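Local coordinates for protein eukaryotic peptide chain release factor GTP-binding subunit (Schizosaccharomyces pombe, PDB 1R5B) that is the GTP-binding subunit of a eukaryotic translation release factor, eRF3, built from a P-loop GTPase-type domain followed by beta-rich domains, at residues Gly68-Asp71 with Lys72-Glu76; Glu201-Lys204 with Glu205-Lys209. All coordinates share one frame; numbering follows the deposited sequence.

In the fold
Both contacts belong to the GTP-binding domain of the elongation factor Tu type, where helices pack around a mixed sheet whose core strands run parallel. Interaction 1 comes first along the chain, at the turn that leaves helix 56-66 and starts helix 72-81; interaction 2 follows well over a hundred residues later, near the beginning of helix 200-218, beside edge strand 226-230. Their centres lie 32 Å apart and their nearest atoms about 21 Å, so they do not touch. Each is local: one sets the start of a surface helix, the other ties successive turns of a helix together and fits it to its neighbours within the same domain.

Interaction 1: Gly68-Asp71 with Lys72-Glu76; sequences GMVD and KRTME
Asp71 and Thr74 meet in a helix N-cap, the point where the loop from helix 56-66 turns into helix 72-81. The tight part is the carboxylate of Asp71. A chi1 of 66° tucks it back over the first helical turn, where OD2 accepts two hydrogen bonds from one residue. Thr74 OG1 gives the shorter, 2.8 Å from Asp71 OD2 and nearly in line with the C-O bond. The amide N of Thr74 lies 3.1 Å from Asp71 OD2, arriving on the anti side and 32° out of the carboxylate plane. Because the two donors come from opposite faces of that plane, OD2 is gripped between them and the rotation of the carboxylate is restrained. An amide at the open end of a helix thus gains an acceptor, and the helix start would probably help to stabilise the negative charge. Behind the cap, the first regular turn closes with Met75 N on Asp71 O at 3.2 Å.

The outer side is looser. Lys72 and Arg73 send their long chains away from the loop, and Arg73 NE stays 6.2 Å from Asp71 OD1, too far for a salt bridge. On the inner side the packing is mostly apolar: Val70 and Met75 meet through CG2 and CB at 4.3 Å, while Val70 also touches Leu64 and Met75 reaches Phe65, as well as the polar Asn62, of helix 56-66. That helix ends in a Schellman motif with Gly68 at C', so one helix is closed and the next opened within a few residues. Beside the cap, the side chains of Val70 and Thr74 cross at about a right angle, with Thr74 CG2 3.8 Å from Val70 CB.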
# COMPACT_ATOMS: atom_id res chain seq x y z
N GLY A 68 -18.82 -8.89 1.88
CA GLY A 68 -19.04 -10.19 2.50
C GLY A 68 -18.65 -10.36 3.96
O GLY A 68 -18.64 -11.48 4.47
N MET A 69 -18.32 -9.27 4.64
CA MET A 69 -17.96 -9.32 6.06
C MET A 69 -19.19 -9.46 6.98
O MET A 69 -19.11 -10.07 8.05
CB MET A 69 -17.16 -8.08 6.46
CG MET A 69 -15.80 -8.40 7.04
SD MET A 69 -14.71 -9.32 5.95
CE MET A 69 -14.73 -8.38 4.55
N VAL A 70 -20.32 -8.88 6.58
CA VAL A 70 -21.56 -9.01 7.34
C VAL A 70 -22.73 -9.31 6.41
O VAL A 70 -22.68 -9.00 5.22
CB VAL A 70 -21.85 -7.73 8.18
CG1 VAL A 70 -20.72 -7.47 9.16
CG2 VAL A 70 -22.08 -6.51 7.29
N ASP A 71 -23.78 -9.94 6.95
CA ASP A 71 -24.98 -10.21 6.16
C ASP A 71 -25.92 -9.01 6.22
O ASP A 71 -25.63 -8.03 6.89
CB ASP A 71 -25.67 -11.50 6.62
CG ASP A 71 -26.24 -11.41 8.02
OD1 ASP A 71 -26.86 -12.40 8.46
OD2 ASP A 71 -26.12 -10.41 8.75
N LYS A 72 -27.03 -9.09 5.50
CA LYS A 72 -27.96 -7.97 5.37
C LYS A 72 -28.48 -7.50 6.73
O LYS A 72 -28.46 -6.29 7.01
CB LYS A 72 -29.14 -8.36 4.44
CG LYS A 72 -30.19 -7.26 4.19
CD LYS A 72 -31.31 -7.73 3.21
CE LYS A 72 -32.44 -8.51 3.90
NZ LYS A 72 -33.80 -8.00 3.53
N ARG A 73 -28.94 -8.45 7.57
CA ARG A 73 -29.53 -8.10 8.86
C ARG A 73 -28.55 -7.30 9.75
O ARG A 73 -28.95 -6.39 10.47
CB ARG A 73 -30.05 -9.34 9.62
CG ARG A 73 -31.47 -9.80 9.23
CD ARG A 73 -31.81 -11.23 9.75
NE ARG A 73 -32.31 -11.24 11.17
CZ ARG A 73 -33.62 -10.89 11.61
NH1 ARG A 73 -34.54 -10.46 10.74
NH2 ARG A 73 -33.98 -10.95 12.92
N THR A 74 -27.27 -7.64 9.68
CA THR A 74 -26.24 -7.01 10.51
C THR A 74 -25.91 -5.59 10.01
O THR A 74 -25.62 -4.66 10.79
CB THR A 74 -24.95 -7.83 10.48
OG1 THR A 74 -25.15 -9.11 11.08
CG2 THR A 74 -23.87 -7.18 11.34
N MET A 75 -25.94 -5.46 8.70
CA MET A 75 -25.79 -4.18 8.05
C MET A 75 -26.95 -3.25 8.38
O MET A 75 -26.73 -2.05 8.50
CB MET A 75 -25.74 -4.39 6.54
CG MET A 75 -25.41 -3.14 5.76
SD MET A 75 -26.69 -2.75 4.62
CE MET A 75 -25.89 -2.80 3.15
N GLU A 76 -28.16 -3.79 8.51
CA GLU A 76 -29.29 -2.96 8.87
C GLU A 76 -29.06 -2.53 10.34
O GLU A 76 -29.37 -1.34 10.76
CB GLU A 76 -30.64 -3.71 8.65
CG GLU A 76 -30.99 -3.85 7.16
CD GLU A 76 -32.00 -4.93 6.85
OE1 GLU A 76 -31.98 -5.99 7.50
OE2 GLU A 76 -32.82 -4.71 5.93

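Interaction 2: Glu201-Lys204 with Glu205-Lys209; sequences ERYK and ECVDK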
# COMPACT_ATOMS: atom_id res chain seq x y z
N GLU A 201 -24.39 18.02 -13.48
CA GLU A 201 -24.44 19.41 -13.02
C GLU A 201 -24.32 19.53 -11.50
O GLU A 201 -23.66 20.43 -11.02
CB GLU A 201 -25.72 20.11 -13.47
CG GLU A 201 -25.56 21.01 -14.68
CD GLU A 201 -26.02 20.34 -15.95
OE1 GLU A 201 -25.57 19.19 -16.19
OE2 GLU A 201 -26.84 20.93 -16.70
N ARG A 202 -24.99 18.65 -10.77
CA ARG A 202 -24.98 18.65 -9.31
C ARG A 202 -23.62 18.20 -8.80
O ARG A 202 -23.10 18.78 -7.85
CB ARG A 202 -26.04 17.69 -8.77
CG ARG A 202 -26.88 18.23 -7.63
CD ARG A 202 -26.12 18.48 -6.32
NE ARG A 202 -26.13 19.90 -5.99
CZ ARG A 202 -26.40 20.46 -4.80
NH1 ARG A 202 -26.66 19.73 -3.72
NH2 ARG A 202 -26.39 21.78 -4.69
N TYR A 203 -23.06 17.18 -9.43
CA TYR A 203 -21.79 16.60 -9.01
C TYR A 203 -20.68 17.62 -9.17
O TYR A 203 -19.91 17.85 -8.24
CB TYR A 203 -21.45 15.35 -9.82
CG TYR A 203 -20.11 14.75 -9.46
CD1 TYR A 203 -19.92 14.06 -8.27
CD2 TYR A 203 -19.01 14.89 -10.30
CE1 TYR A 203 -18.69 13.53 -7.94
CE2 TYR A 203 -17.77 14.35 -9.98
CZ TYR A 203 -17.62 13.67 -8.80
OH TYR A 203 -16.39 13.13 -8.48
N LYS A 204 -20.60 18.21 -10.36
CA LYS A 204 -19.64 19.26 -10.67
C LYS A 204 -19.81 20.46 -9.76
O LYS A 204 -18.83 21.04 -9.32
CB LYS A 204 -19.77 19.72 -12.13
CG LYS A 204 -18.65 19.22 -13.06
CD LYS A 204 -18.59 20.05 -14.36
CE LYS A 204 -17.37 19.69 -15.22
NZ LYS A 204 -17.09 18.22 -15.22
N GLU A 205 -21.07 20.82 -9.47
CA GLU A 205 -21.37 21.94 -8.58
C GLU A 205 -20.88 21.65 -7.16
O GLU A 205 -20.32 22.53 -6.52
CB GLU A 205 -22.87 22.25 -8.56
CG GLU A 205 -23.23 23.48 -7.72
CD GLU A 205 -24.71 23.62 -7.46
OE1 GLU A 205 -25.44 22.63 -7.62
OE2 GLU A 205 -25.14 24.74 -7.08
N CYS A 206 -21.10 20.43 -6.69
CA CYS A 206 -20.68 20.02 -5.36
C CYS A 206 -19.16 19.95 -5.24
O CYS A 206 -18.60 20.33 -4.23
CB CYS A 206 -21.29 18.67 -4.99
SG CYS A 206 -23.07 18.73 -4.65
N VAL A 207 -18.51 19.49 -6.30
CA VAL A 207 -17.07 19.32 -6.31
C VAL A 207 -16.39 20.69 -6.35
O VAL A 207 -15.51 20.95 -5.56
CB VAL A 207 -16.60 18.44 -7.51
CG1 VAL A 207 -15.10 18.59 -7.78
CG2 VAL A 207 -16.94 17.00 -7.24
N ASP A 208 -16.82 21.55 -7.27
CA ASP A 208 -16.25 22.89 -7.40
C ASP A 208 -16.35 23.68 -6.09
O ASP A 208 -15.42 24.39 -5.71
CB ASP A 208 -16.93 23.68 -8.53
CG ASP A 208 -16.70 23.06 -9.91
OD1 ASP A 208 -16.08 21.96 -9.99
OD2 ASP A 208 -17.11 23.60 -10.97
N LYS A 209 -17.48 23.55 -5.41
CA LYS A 209 -17.69 24.24 -4.15
C LYS A 209 -16.79 23.65 -3.07
O LYS A 209 -16.19 24.39 -2.30
CB LYS A 209 -19.16 24.13 -3.73
CG LYS A 209 -19.51 24.79 -2.39
CD LYS A 209 -19.38 26.30 -2.44
CE LYS A 209 -18.94 26.89 -1.10
NZ LYS A 209 -20.08 27.03 -0.15
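From Glu201 to Asp208 the backbone follows regular alpha-helical i to i+4 bonding, with the amides of Glu205, Cys206, Val207 and Asp208 donating to the carbonyl oxygens of Glu201, Arg202, Tyr203 and Lys204. Among the side chains, Arg202 folds back at its CB-CG bond (chi2 -67°), which carries its guanidinium alongside Glu205, one residue short of a full bonding step. The two form a side-on salt bridge, in which NE and NH2 of Arg202 both donate to the single oxygen OE1 of Glu205, at 3.3 and 3.2 Å. That oxygen lies in the guanidinium plane, yet both nitrogens meet it from the same face of the carboxylate, whose plane is turned 69° from the guanidinium. The sulfur SG of Cys206 sits 3.3 Å above one face of the Arg202 guanidinium, toward its rim. Further partners hold the same group: NH2 forms a salt bridge with Glu160 and NH1 bonds to Ala154 O.

Another flank is apolar. Val207 CG2 lies over one face of the Tyr203 ring, 3.9 Å from its centroid, a CH-pi contact. Helix 200-218 is thus a flanking helix of the mixed sheet in a P-loop GTPase-type domain, with Tyr203 and Val207 packed on Tyr228 of strand 226-230 and Arg202 joined to the region of helix 158-161.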